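Local coordinates for killer cell lectin-like receptor 3 (PDB 3C8J), which serves as a homodimeric, lectin-like receptor on mouse natural killer cells that recognises class I MHC molecules, at residues G155-K158 against L159-K162; F175-K178 against A179-E182. The protein carries 4 engineered substitutions. All blocks are in the same frame, centred on the assembly; numbering follows the deposited sequence.

Interaction 1: residues G155-K158 against L159-K162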
loop_
_atom_site.group_PDB
_atom_site.type_symbol
_atom_site.label_atom_id
_atom_site.label_comp_id
_atom_site.label_asym_id
_atom_site.label_seq_id
_atom_site.Cartn_x
_atom_site.Cartn_y
_atom_site.Cartn_z
ATOM N N GLY A 155 -11.442 2.825 20.503
ATOM C CA GLY A 155 -10.420 1.869 20.879
ATOM C C GLY A 155 -9.152 2.593 21.279
ATOM O O GLY A 155 -9.009 3.786 21.008
ATOM N N PRO A 156 -8.224 1.881 21.944
ATOM C CA PRO A 156 -6.921 2.473 22.196
ATOM C C PRO A 156 -6.057 2.450 20.931
ATOM O O PRO A 156 -6.369 1.742 19.962
ATOM C CB PRO A 156 -6.327 1.566 23.276
ATOM C CG PRO A 156 -6.934 0.244 23.018
ATOM C CD PRO A 156 -8.324 0.514 22.493
ATOM N N SER A 157 -4.990 3.240 20.960
ATOM C CA SER A 157 -4.001 3.272 19.906
ATOM C C SER A 157 -2.626 3.326 20.550
ATOM O O SER A 157 -2.460 3.879 21.635
ATOM C CB SER A 157 -4.220 4.495 19.026
ATOM O OG SER A 157 -3.013 4.881 18.409
ATOM N N LYS A 158 -1.631 2.762 19.883
ATOM C CA LYS A 158 -0.285 2.745 20.444
ATOM C C LYS A 158 0.411 4.100 20.375
ATOM O O LYS A 158 1.569 4.244 20.743
ATOM C CB LYS A 158 0.539 1.629 19.822
ATOM C CG LYS A 158 0.225 0.303 20.465
ATOM C CD LYS A 158 0.213 -0.820 19.458
ATOM C CE LYS A 158 -0.554 -2.015 20.006
ATOM N NZ LYS A 158 -0.254 -2.321 21.439
ATOM N N LEU A 159 -0.326 5.097 19.917
ATOM C CA LEU A 159 0.136 6.459 19.916
ATOM C C LEU A 159 -0.255 7.126 21.208
ATOM O O LEU A 159 0.349 8.121 21.595
ATOM C CB LEU A 159 -0.505 7.208 18.757
ATOM C CG LEU A 159 0.325 7.555 17.533
ATOM C CD1 LEU A 159 1.342 6.488 17.201
ATOM C CD2 LEU A 159 -0.608 7.808 16.379
ATOM N N ASP A 160 -1.273 6.576 21.865
ATOM C CA ASP A 160 -1.865 7.190 23.059
ATOM C C ASP A 160 -0.800 7.585 24.078
ATOM O O ASP A 160 -0.832 8.702 24.599
ATOM C CB ASP A 160 -2.938 6.282 23.695
ATOM C CG ASP A 160 -4.189 6.129 22.821
ATOM O OD1 ASP A 160 -4.471 7.011 21.982
ATOM O OD2 ASP A 160 -4.897 5.116 22.976
ATOM N N MET A 161 0.142 6.673 24.338
ATOM C CA MET A 161 1.263 6.929 25.242
ATOM C C MET A 161 1.985 8.235 24.912
ATOM O O MET A 161 2.140 9.107 25.782
ATOM C CB MET A 161 2.254 5.761 25.231
ATOM C CG MET A 161 1.969 4.712 26.284
ATOM S SD MET A 161 3.368 4.562 27.411
ATOM C CE MET A 161 2.611 3.836 28.889
ATOM N N LYS A 162 2.409 8.352 23.656
ATOM C CA LYS A 162 3.058 9.554 23.140
ATOM C C LYS A 162 2.098 10.755 23.151
ATOM O O LYS A 162 2.466 11.850 23.587
ATOM C CB LYS A 162 3.604 9.278 21.733
ATOM C CG LYS A 162 4.191 10.481 20.994
ATOM C CD LYS A 162 4.236 10.219 19.478
ATOM C CE LYS A 162 4.416 11.502 18.678
ATOM N NZ LYS A 162 4.896 11.212 17.312
#
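Two first torsions set up the exchange between Ser157 and Asp160. In Ser157 the hydroxyl is swung opposite its own N and lies beside the carbonyl carbon (chi1 154°), which carries OG forward along the chain to the amide of Leu159. In Asp160 CG is turned away from its own carbonyl and sits beside the amide (chi1 -68°), a setting that folds the carboxylate back over the preceding turn toward Ser157. The outcome is a reciprocal pair of side-chain to backbone bonds. Leu159 N donates to Ser157 OG at 3.1 Å, and Ser157 N donates to Asp160 OD2 at 2.8 Å. The second bond is nearly straight at the hydrogen, yet its donor stands 55° out of the carboxylate plane. A backbone bond from Asp160 N to Ser157 O, 3.0 Å long, closes a type I turn between the same two residues. Two carbons flank the polar groups: Leu159 CB lies 3.4 Å from Ser157 OG, and Pro156 CB approaches Asp160 OD2 at 3.8 Å. Each polar side chain also has a partner beyond the turn. Ser157 OG is hydrogen-bonded to Ile118 O, while Asp160 OD1 takes the indole NE1 of Trp151, next to the carboxylate's link to Ser157 N. Ser157 and Asp160 thus form a capping box before helix 160-164, each side chain accepting from a backbone amide. The chemistry implies that the amides of Leu159 and Asp160, at the N-terminal end where no preceding helical turn supplies carbonyls, both have acceptors, and that the carboxylate, gripped through OD2 by an amide and through OD1 by an indole, is limited in its rotation. Its negative charge next to a helix N-terminus would be favourable and would probably stabilise the ionised form.

Interaction 2: residues F175-K178 against A179-E182; sequences FLSK and ARIE
The Phe175 ring and the Glu182 carboxylate are the flat groups, lying alongside one another and pointing the same way with their planes 56° apart. Glu182 CB meets the ring obliquely, 3.6 Å from Phe175 CE2, and Glu182 OE1 comes within 3.7 Å of Phe175 CZ. Elsewhere the ring meets that of Tyr190. With chi1 at 65°, Phe175 CG sits between its own N and carbonyl carbon, and from there the ring leans toward the facing strand. In the backbone of this pair, Glu182 N donates to Phe175 O and Phe175 N to Glu182 O, both at 3.2 Å, the marks of an antiparallel hydrogen-bonded pair. Leu176 and Ile181 form the adjoining non-hydrogen-bonded pair; Leu176 CB touches Ile181 CG2 at 3.7 Å on the other face of the sheet, where both side chains pack on Leu124 of helix 121-130. Ser177 grips Arg180 twice: its N donates to Arg180 O at 2.8 Å, and its OG accepts from Arg180 N at 3.2 Å. Lys178 NZ reaches back to Gln128 O and Val131 O. The whole is a tight beta hairpin of the C-type lectin fold, reversing at Lys178 and Ala179, and residues 177-182 are implicated in MHC class I binding.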
loop_
_atom_site.group_PDB
_atom_site.type_symbol
_atom_site.label_atom_id
_atom_site.label_comp_id
_atom_site.label_asym_id
_atom_site.label_seq_id
_atom_site.Cartn_x
_atom_site.Cartn_y
_atom_site.Cartn_z
ATOM N N PHE A 175 -5.149 17.148 13.807
ATOM C CA PHE A 175 -4.783 16.990 12.404
ATOM C C PHE A 175 -3.354 16.512 12.300
ATOM O O PHE A 175 -2.600 16.624 13.260
ATOM C CB PHE A 175 -4.980 18.297 11.636
ATOM C CG PHE A 175 -4.072 19.412 12.069
ATOM C CD1 PHE A 175 -2.949 19.738 11.312
ATOM C CD2 PHE A 175 -4.336 20.144 13.211
ATOM C CE1 PHE A 175 -2.103 20.773 11.706
ATOM C CE2 PHE A 175 -3.500 21.159 13.597
ATOM C CZ PHE A 175 -2.381 21.472 12.843
ATOM N N LEU A 176 -2.980 15.944 11.154
ATOM C CA LEU A 176 -1.561 15.750 10.909
ATOM C C LEU A 176 -1.011 16.589 9.753
ATOM O O LEU A 176 -1.758 17.040 8.861
ATOM C CB LEU A 176 -1.170 14.267 10.801
ATOM C CG LEU A 176 -1.377 13.408 9.553
ATOM C CD1 LEU A 176 -0.719 14.006 8.319
ATOM C CD2 LEU A 176 -0.864 11.987 9.793
ATOM N N SER A 177 0.297 16.814 9.819
ATOM C CA SER A 177 1.056 17.527 8.814
ATOM C C SER A 177 2.262 16.637 8.581
ATOM O O SER A 177 2.450 15.672 9.311
ATOM C CB SER A 177 1.475 18.924 9.322
ATOM O OG SER A 177 2.139 18.856 10.570
ATOM N N LYS A 178 3.068 16.948 7.570
ATOM C CA LYS A 178 4.244 16.148 7.270
ATOM C C LYS A 178 5.234 16.194 8.438
ATOM O O LYS A 178 6.081 15.303 8.588
ATOM C CB LYS A 178 4.933 16.627 5.981
ATOM C CG LYS A 178 4.121 16.415 4.712
ATOM C CD LYS A 178 4.966 16.609 3.441
ATOM C CE LYS A 178 5.924 15.447 3.206
ATOM N NZ LYS A 178 5.193 14.190 2.910
ATOM N N ALA A 179 5.101 17.243 9.254
ATOM C CA ALA A 179 5.990 17.523 10.373
ATOM C C ALA A 179 5.525 16.924 11.704
ATOM O O ALA A 179 6.362 16.487 12.498
ATOM C CB ALA A 179 6.196 19.006 10.510
ATOM N N ARG A 180 4.216 16.902 11.962
ATOM C CA ARG A 180 3.715 16.304 13.213
ATOM C C ARG A 180 2.188 16.180 13.314
ATOM O O ARG A 180 1.499 16.177 12.293
ATOM C CB ARG A 180 4.261 17.053 14.421
ATOM C CG ARG A 180 3.870 18.490 14.406
ATOM C CD ARG A 180 4.726 19.343 15.335
ATOM N NE ARG A 180 4.341 20.743 15.151
ATOM C CZ ARG A 180 4.738 21.513 14.136
ATOM N NH1 ARG A 180 5.567 21.040 13.208
ATOM N NH2 ARG A 180 4.308 22.765 14.052
ATOM N N ILE A 181 1.689 16.010 14.540
ATOM C CA ILE A 181 0.259 16.055 14.847
ATOM C C ILE A 181 0.013 17.098 15.942
ATOM O O ILE A 181 0.836 17.282 16.825
ATOM C CB ILE A 181 -0.344 14.681 15.307
ATOM C CG1 ILE A 181 0.238 14.238 16.644
ATOM C CG2 ILE A 181 -0.108 13.610 14.294
ATOM C CD1 ILE A 181 -0.658 13.306 17.408
ATOM N N GLU A 182 -1.133 17.764 15.865
ATOM C CA GLU A 182 -1.451 18.886 16.729
ATOM C C GLU A 182 -2.936 18.914 17.084
ATOM O O GLU A 182 -3.731 18.181 16.498
ATOM C CB GLU A 182 -1.090 20.186 16.022
ATOM C CG GLU A 182 0.312 20.670 16.238
ATOM C CD GLU A 182 0.376 22.186 16.186
ATOM O OE1 GLU A 182 0.368 22.736 15.055
ATOM O OE2 GLU A 182 0.442 22.817 17.273
#

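In the fold
Interaction 1 and interaction 2 follow one another along the chain, their centres 16 Å apart and their nearest atoms about 5 Å apart without touching. Each is partly buried, but interaction 2 lies nearer the centre of the chain. One begins a short helix, where side-chain oxygens receive backbone amides; the other joins two strands, where most bonds run from backbone to backbone and apolar side chains fill the inner face. Helix 121-130 is common ground: Leu159 and Lys162 of segment 159-162 touch it, as do Leu176 and Ile181 from interaction 2, and Leu124 is met from both. Segment 159-162 runs into, and the hairpin spans, regions implicated in MHC class I binding.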